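Side-chain contacts in SidF, inhibitor of growth family, member 3 (Legionella pneumophila subsp. pneumophila, PDB 4FYE), which removes phosphate from phosphoinositide lipids, probably the 3-phosphate of phosphatidylinositol 3,4,5-trisphosphate: residues 682-687 / 692-697; 330-335 / 339-344; 88-93 / 100-105. The protein carries 1 engineered substitution. All coordinates share one frame; numbering follows the deposited sequence.

Contact 1 of 3, residues 682-687 / 692-697; sequences HRRTHG and NVEQLD
Glu694 sends its carboxylate from the first turn of helix 692-699 into the backbone of the 682-687 loop, where two successive amides receive it. Thr685 N donates to Glu694 OE1 at 2.9 Å in a nearly straight bond (165°). His686 N reaches the other oxygen, Glu694 OE2, at 2.8 Å. Both donors arrive on the syn side of their oxygen, close to the carboxylate plane, so each oxygen has its own N-H and the group is held against rotation. Glutamate suits the place because its chain, with CG anti to the backbone N (chi1 175°) and extended beyond it, spans the gap from helix to loop.

In the second carboxylate, Asp697 OD2 is shared between Ala728 N, outside the two segments, and Arg684. Bends at chi2 and chi3 fold the arginine past Glu694, with Arg684 CG 3.4 Å from Glu694 CD, and bring Arg684 NH1 to Asp697 OD2 at 3.0 Å. This salt bridge lies in the guanidinium plane but meets the aspartate from above its carboxylate plane. Arg684 NH2 turns back to His682 O at 2.7 Å and is shared with Phe679 O, while NE adds a weak bond to His682 O. The charge of the buried arginine is probably balanced by Asp697, while the carbonyls of His682 and Phe679 take up its N-H groups; it also forms a cation-pi contact with Phe679.

Apolar contact completes the join: Val693 CG2 sits over one face of the His682 ring, 3.6 Å from its centroid, in a CH-pi contact. His686 NE2 bonds to Phe727 O, outside the two segments. A ten-residue loop between two short helices is thus folded back on the second, whose glutamate receives two consecutive main-chain N-H groups, while an arginine-aspartate bridge ties Arg684, near the loop's start, to the same helix.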
# COMPACT_ATOMS: atom_id res chain seq x y z
N HIS A 682 16.09 10.86 -12.43
CA HIS A 682 16.87 11.95 -11.81
C HIS A 682 17.69 11.44 -10.64
O HIS A 682 17.18 10.74 -9.75
CB HIS A 682 16.04 13.20 -11.43
CG HIS A 682 16.91 14.35 -10.93
ND1 HIS A 682 17.30 14.48 -9.62
CD2 HIS A 682 17.57 15.36 -11.64
CE1 HIS A 682 18.11 15.54 -9.49
NE2 HIS A 682 18.28 16.08 -10.73
N ARG A 683 18.97 11.77 -10.66
CA ARG A 683 19.92 11.35 -9.65
C ARG A 683 19.95 12.40 -8.52
O ARG A 683 20.50 13.49 -8.70
CB ARG A 683 21.35 11.15 -10.29
CG ARG A 683 21.49 10.01 -11.33
CD ARG A 683 21.03 8.61 -10.81
NE ARG A 683 19.56 8.42 -10.64
CZ ARG A 683 19.00 7.50 -9.81
NH1 ARG A 683 19.77 6.70 -9.03
NH2 ARG A 683 17.67 7.36 -9.70
N ARG A 684 19.42 12.06 -7.34
CA ARG A 684 19.39 13.07 -6.25
C ARG A 684 20.79 13.37 -5.78
O ARG A 684 21.65 12.47 -5.74
CB ARG A 684 18.49 12.64 -5.07
CG ARG A 684 17.05 13.02 -5.27
CD ARG A 684 16.08 11.82 -5.36
NE ARG A 684 15.89 11.33 -6.72
CZ ARG A 684 14.73 10.94 -7.29
NH1 ARG A 684 13.56 10.98 -6.68
NH2 ARG A 684 14.76 10.51 -8.56
N THR A 685 21.06 14.63 -5.45
CA THR A 685 22.43 15.05 -5.07
C THR A 685 22.55 15.58 -3.66
O THR A 685 23.66 15.71 -3.21
CB THR A 685 23.00 16.12 -6.01
OG1 THR A 685 22.10 17.23 -6.02
CG2 THR A 685 23.13 15.59 -7.43
N HIS A 686 21.45 15.89 -2.95
CA HIS A 686 21.53 16.21 -1.50
C HIS A 686 22.27 17.51 -1.21
O HIS A 686 22.72 17.74 -0.09
CB HIS A 686 22.15 15.05 -0.69
CG HIS A 686 21.69 13.69 -1.17
ND1 HIS A 686 22.45 12.90 -1.98
CD2 HIS A 686 20.49 13.01 -0.98
CE1 HIS A 686 21.77 11.78 -2.26
NE2 HIS A 686 20.56 11.86 -1.66
N GLY A 687 22.36 18.35 -2.22
CA GLY A 687 23.16 19.58 -2.20
C GLY A 687 22.42 20.75 -1.58
O GLY A 687 21.27 20.62 -1.15
N ASN A 692 14.13 20.59 -9.31
CA ASN A 692 12.72 20.50 -8.95
C ASN A 692 12.24 19.13 -8.53
O ASN A 692 11.51 19.01 -7.54
CB ASN A 692 11.89 21.01 -10.08
CG ASN A 692 11.95 22.50 -10.16
OD1 ASN A 692 11.72 23.07 -11.21
ND2 ASN A 692 12.23 23.13 -9.04
N VAL A 693 12.68 18.10 -9.25
CA VAL A 693 12.35 16.72 -8.83
C VAL A 693 12.76 16.41 -7.41
O VAL A 693 11.97 15.85 -6.65
CB VAL A 693 12.86 15.65 -9.79
CG1 VAL A 693 11.87 15.50 -10.92
CG2 VAL A 693 14.14 16.09 -10.42
N GLU A 694 13.96 16.85 -7.04
CA GLU A 694 14.54 16.49 -5.72
C GLU A 694 13.80 17.25 -4.65
O GLU A 694 13.60 16.76 -3.52
CB GLU A 694 16.06 16.77 -5.66
CG GLU A 694 16.66 16.55 -4.32
CD GLU A 694 18.11 16.12 -4.39
OE1 GLU A 694 18.67 16.19 -5.53
OE2 GLU A 694 18.67 15.74 -3.30
N GLN A 695 13.35 18.43 -5.04
CA GLN A 695 12.59 19.27 -4.13
C GLN A 695 11.24 18.59 -3.82
O GLN A 695 10.78 18.58 -2.66
CB GLN A 695 12.43 20.69 -4.72
CG GLN A 695 11.91 21.65 -3.66
CD GLN A 695 11.17 22.90 -4.18
OE1 GLN A 695 10.22 23.36 -3.52
NE2 GLN A 695 11.59 23.45 -5.35
N LEU A 696 10.62 18.00 -4.85
CA LEU A 696 9.41 17.21 -4.61
C LEU A 696 9.78 16.03 -3.74
O LEU A 696 9.08 15.70 -2.78
CB LEU A 696 8.82 16.69 -5.93
CG LEU A 696 7.30 16.54 -6.06
CD1 LEU A 696 6.88 15.54 -7.12
CD2 LEU A 696 6.47 16.31 -4.82
N ASP A 697 10.86 15.35 -4.09
CA ASP A 697 11.17 14.13 -3.40
C ASP A 697 11.30 14.47 -1.89
O ASP A 697 10.91 13.69 -1.08
CB ASP A 697 12.43 13.47 -4.02
CG ASP A 697 12.54 11.96 -3.72
OD1 ASP A 697 11.49 11.27 -3.53
OD2 ASP A 697 13.68 11.43 -3.72

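Contact 2 of 3, residues 330-335 / 339-344; sequences ELPPDA and RAQLIK
The amide of Gln341 is the flat group that meets the loop, and its oxygen does the touching. Pro332 CD comes in beyond Gln341 OE1 at 3.3 Å, well to one side of the amide plane, while Leu331 CD2 stands slightly to the other side, 3.7 Å from that oxygen. Proline has no N-H, so its CD, not a donor, faces Gln341 OE1. Glutamine reaches this far because its CG is anti to the backbone N (chi1 -169°) and the chain runs on extended.

Leu331 also carries the apolar part: its CD2 meets Leu342 CD1 at 3.5 Å, the two side chains crossing at about a right angle. Leu342 continues inward onto Leu318 and Trp319 of helix 315-320, so a branched aliphatic residue serves both neighbours. Near the start of helix 335-349, Arg339 N bonds to Ala335 O at 3.0 Å, a regular helical bond just after the N-cap residue Asp334. The guanidinium of Arg339 leads away to Asn315, Met313 O and Thr6 O.

Across the segments, then, the one hydrogen bond is internal to the helix. The loop side chains are placed mainly by van der Waals contact, through C-H groups set against the polar Gln341 oxygen and through the Leu331-Leu342 pair, with little directional bonding.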
# COMPACT_ATOMS: atom_id res chain seq x y z
N GLU A 330 -38.99 9.36 -6.93
CA GLU A 330 -38.35 10.25 -5.98
C GLU A 330 -37.30 9.57 -5.08
O GLU A 330 -37.56 8.57 -4.40
CB GLU A 330 -39.37 11.03 -5.14
CG GLU A 330 -40.66 10.27 -4.84
CD GLU A 330 -41.08 10.39 -3.39
OE1 GLU A 330 -42.29 10.60 -3.14
OE2 GLU A 330 -40.21 10.27 -2.49
N LEU A 331 -36.11 10.13 -5.10
CA LEU A 331 -35.09 9.78 -4.13
C LEU A 331 -35.43 10.52 -2.83
O LEU A 331 -36.05 11.58 -2.86
CB LEU A 331 -33.70 10.21 -4.62
CG LEU A 331 -33.16 9.73 -5.97
CD1 LEU A 331 -32.45 10.86 -6.72
CD2 LEU A 331 -32.25 8.52 -5.78
N PRO A 332 -35.03 9.96 -1.68
CA PRO A 332 -35.29 10.60 -0.39
C PRO A 332 -34.58 11.94 -0.19
O PRO A 332 -33.51 12.15 -0.76
CB PRO A 332 -34.78 9.56 0.61
CG PRO A 332 -35.00 8.27 -0.09
CD PRO A 332 -34.60 8.56 -1.50
N PRO A 333 -35.18 12.83 0.61
CA PRO A 333 -34.63 14.17 0.84
C PRO A 333 -33.22 14.14 1.46
O PRO A 333 -32.37 14.96 1.08
CB PRO A 333 -35.64 14.81 1.80
CG PRO A 333 -36.93 14.09 1.53
CD PRO A 333 -36.50 12.67 1.26
N ASP A 334 -32.98 13.22 2.39
CA ASP A 334 -31.69 13.16 3.09
C ASP A 334 -30.59 12.60 2.16
O ASP A 334 -30.66 11.43 1.74
CB ASP A 334 -31.83 12.30 4.36
CG ASP A 334 -30.79 12.65 5.41
OD1 ASP A 334 -29.58 12.44 5.18
OD2 ASP A 334 -31.20 13.14 6.49
N ALA A 335 -29.58 13.43 1.85
CA ALA A 335 -28.53 13.08 0.91
C ALA A 335 -27.96 11.69 1.19
O ALA A 335 -27.84 10.86 0.26
CB ALA A 335 -27.43 14.11 0.92
N ARG A 339 -27.94 8.47 -1.51
CA ARG A 339 -26.81 7.63 -1.91
C ARG A 339 -27.01 6.17 -1.50
O ARG A 339 -26.72 5.27 -2.30
CB ARG A 339 -25.42 8.16 -1.44
CG ARG A 339 -24.28 7.40 -2.10
CD ARG A 339 -23.01 8.19 -2.00
NE ARG A 339 -21.84 7.44 -2.45
CZ ARG A 339 -21.32 7.52 -3.68
NH1 ARG A 339 -21.85 8.28 -4.68
NH2 ARG A 339 -20.26 6.82 -3.91
N ALA A 340 -27.50 5.91 -0.29
CA ALA A 340 -27.65 4.50 0.12
C ALA A 340 -28.54 3.74 -0.89
O ALA A 340 -28.26 2.60 -1.24
CB ALA A 340 -28.24 4.39 1.55
N GLN A 341 -29.64 4.38 -1.28
CA GLN A 341 -30.63 3.74 -2.12
C GLN A 341 -30.01 3.49 -3.52
O GLN A 341 -30.16 2.42 -4.09
CB GLN A 341 -31.87 4.64 -2.21
CG GLN A 341 -33.06 3.97 -2.84
CD GLN A 341 -34.19 4.96 -3.21
OE1 GLN A 341 -33.95 6.12 -3.60
NE2 GLN A 341 -35.44 4.49 -3.10
N LEU A 342 -29.31 4.48 -4.04
CA LEU A 342 -28.54 4.34 -5.25
C LEU A 342 -27.55 3.19 -5.17
O LEU A 342 -27.46 2.42 -6.11
CB LEU A 342 -27.78 5.63 -5.51
CG LEU A 342 -28.41 6.65 -6.45
CD1 LEU A 342 -29.82 6.27 -6.90
CD2 LEU A 342 -28.32 8.06 -5.87
N ILE A 343 -26.83 3.05 -4.06
CA ILE A 343 -25.80 2.01 -3.99
C ILE A 343 -26.44 0.64 -4.00
O ILE A 343 -26.04 -0.26 -4.74
CB ILE A 343 -24.89 2.19 -2.79
CG1 ILE A 343 -24.03 3.40 -3.03
CG2 ILE A 343 -24.00 0.95 -2.57
CD1 ILE A 343 -23.25 3.84 -1.78
N LYS A 344 -27.49 0.53 -3.20
CA LYS A 344 -28.25 -0.69 -3.12
C LYS A 344 -28.84 -1.11 -4.48
O LYS A 344 -28.72 -2.24 -4.86
CB LYS A 344 -29.37 -0.57 -2.07
CG LYS A 344 -30.18 -1.86 -2.00
CD LYS A 344 -31.57 -1.75 -1.41
CE LYS A 344 -32.37 -2.93 -1.91
NZ LYS A 344 -33.50 -3.22 -0.98

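Contact 3 of 3, residues 88-93 / 100-105; sequences SLIDKD and LRKNAI
Two salt bridges join the segments, each pairing an aspartate of 88-93 with a base of 100-105. Arg101 NH1 donates to Asp93 OD2 at 2.7 Å, in the guanidinium plane and on the oxygen's syn lone pair; the two flat groups are nearly coplanar, 18° apart. Asp93 also pairs with Lys98 through OD1, and Arg101 NE is held by Glu97 O, which steadies the guanidinium. The second bridge runs from Lys102 NZ to Asp91 OD1, again at 2.7 Å and on the syn lone pair. A bend at chi3 (-70°) turns the lysine's end to it, and long flexible chains suit both bases, which must span the space between helices.

Van der Waals contact joins the middle. Ile90, a buried residue, lies between the two bases: its CB sits 3.4 Å above one face of the Arg101 guanidinium, offset toward the rim. The beta-branched side chain divides its contacts, Ile90 CG2 lying 3.3 Å from Arg101 NH1 while the CG1-CD1 arm brings Ile90 CD1 to Lys102 CG at 3.4 Å.

The short helical segments run at 173° with axes 10.2 Å apart, forming an antiparallel alpha-alpha hairpin, with helices 136-163 and 167-180 packed against it.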
# COMPACT_ATOMS: atom_id res chain seq x y z
N SER A 88 -3.68 0.47 29.81
CA SER A 88 -4.71 -0.39 29.24
C SER A 88 -4.54 -1.81 29.80
O SER A 88 -5.51 -2.38 30.27
CB SER A 88 -4.65 -0.35 27.72
OG SER A 88 -5.71 -1.09 27.18
N LEU A 89 -3.30 -2.31 29.84
CA LEU A 89 -3.02 -3.65 30.38
C LEU A 89 -3.31 -3.81 31.84
O LEU A 89 -3.96 -4.80 32.23
CB LEU A 89 -1.59 -4.12 30.10
CG LEU A 89 -1.39 -5.24 29.06
CD1 LEU A 89 -2.54 -5.36 28.07
CD2 LEU A 89 -0.04 -5.18 28.35
N ILE A 90 -2.88 -2.85 32.67
CA ILE A 90 -3.21 -2.95 34.11
C ILE A 90 -4.70 -2.75 34.41
O ILE A 90 -5.18 -3.24 35.43
CB ILE A 90 -2.26 -2.17 35.08
CG1 ILE A 90 -2.44 -0.66 35.00
CG2 ILE A 90 -0.79 -2.51 34.83
CD1 ILE A 90 -1.09 0.06 35.03
N ASP A 91 -5.41 -2.06 33.52
CA ASP A 91 -6.87 -1.87 33.66
C ASP A 91 -7.64 -3.15 33.34
O ASP A 91 -8.59 -3.49 34.03
CB ASP A 91 -7.42 -0.72 32.80
CG ASP A 91 -7.33 0.66 33.50
OD1 ASP A 91 -6.64 0.81 34.54
OD2 ASP A 91 -7.96 1.61 32.98
N LYS A 92 -7.21 -3.87 32.32
CA LYS A 92 -7.94 -5.07 31.99
C LYS A 92 -7.41 -6.31 32.70
O LYS A 92 -7.92 -7.40 32.47
CB LYS A 92 -8.08 -5.25 30.46
CG LYS A 92 -6.93 -6.00 29.80
CD LYS A 92 -7.21 -6.22 28.32
CE LYS A 92 -7.44 -4.89 27.62
NZ LYS A 92 -7.19 -5.08 26.16
N ASP A 93 -6.42 -6.16 33.59
CA ASP A 93 -5.79 -7.33 34.24
C ASP A 93 -6.52 -7.82 35.50
O ASP A 93 -7.39 -7.12 36.01
CB ASP A 93 -4.25 -7.20 34.39
CG ASP A 93 -3.79 -6.48 35.69
OD1 ASP A 93 -4.54 -6.42 36.70
OD2 ASP A 93 -2.64 -6.00 35.70
N LEU A 100 -1.98 2.38 42.23
CA LEU A 100 -0.58 2.43 42.61
C LEU A 100 0.32 2.30 41.39
O LEU A 100 1.33 3.01 41.26
CB LEU A 100 -0.25 1.31 43.61
CG LEU A 100 1.15 1.46 44.23
CD1 LEU A 100 1.29 0.72 45.55
CD2 LEU A 100 2.30 1.11 43.26
N ARG A 101 -0.04 1.39 40.50
CA ARG A 101 0.81 1.04 39.41
C ARG A 101 0.70 2.06 38.30
O ARG A 101 1.72 2.43 37.72
CB ARG A 101 0.46 -0.34 38.89
CG ARG A 101 0.92 -1.50 39.77
CD ARG A 101 0.45 -2.80 39.12
NE ARG A 101 -0.99 -3.00 39.27
CZ ARG A 101 -1.76 -3.78 38.52
NH1 ARG A 101 -1.27 -4.43 37.47
NH2 ARG A 101 -3.05 -3.89 38.80
N LYS A 102 -0.51 2.54 38.01
CA LYS A 102 -0.70 3.59 37.00
C LYS A 102 0.03 4.86 37.38
O LYS A 102 0.81 5.42 36.57
CB LYS A 102 -2.17 3.89 36.79
CG LYS A 102 -2.89 2.77 36.08
CD LYS A 102 -4.15 3.22 35.38
CE LYS A 102 -5.21 3.59 36.40
NZ LYS A 102 -6.46 3.29 35.68
N ASN A 103 -0.17 5.29 38.64
CA ASN A 103 0.54 6.46 39.17
C ASN A 103 2.04 6.31 39.18
O ASN A 103 2.76 7.29 38.96
CB ASN A 103 0.04 6.86 40.57
CG ASN A 103 -1.41 7.31 40.55
OD1 ASN A 103 -2.00 7.53 39.48
ND2 ASN A 103 -2.01 7.41 41.73
N ALA A 104 2.53 5.10 39.43
CA ALA A 104 3.98 4.92 39.46
C ALA A 104 4.59 5.10 38.06
O ALA A 104 5.74 5.51 37.92
CB ALA A 104 4.33 3.56 40.06
N ILE A 105 3.80 4.84 37.03
CA ILE A 105 4.25 4.75 35.67
C ILE A 105 4.28 6.19 35.15
O ILE A 105 5.28 6.63 34.58
CB ILE A 105 3.23 4.01 34.79
CG1 ILE A 105 2.84 2.62 35.34
CG2 ILE A 105 3.69 3.95 33.37
CD1 ILE A 105 3.59 1.42 34.83

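How the contacts relate
Along the chain the three contacts follow one another in series, none nested or crossing. Contact 3 comes first, closing the short connection between helices 71-92 and 98-119. Contact 2 follows, folding the loop after helix 315-320 back onto helix 335-349, which also touches strand 391-399. Contact 1 is last, tying the loop after helix 678-681 to helix 692-699, four residues onward. Each is therefore a local closure between neighbours in sequence, yet the three lie far apart in space: every pair of centres is 48 Å apart, and the nearest atoms of contacts 1 and 2 are about 28 Å apart. They join neighbouring elements in three well-separated parts of the phosphatase domain.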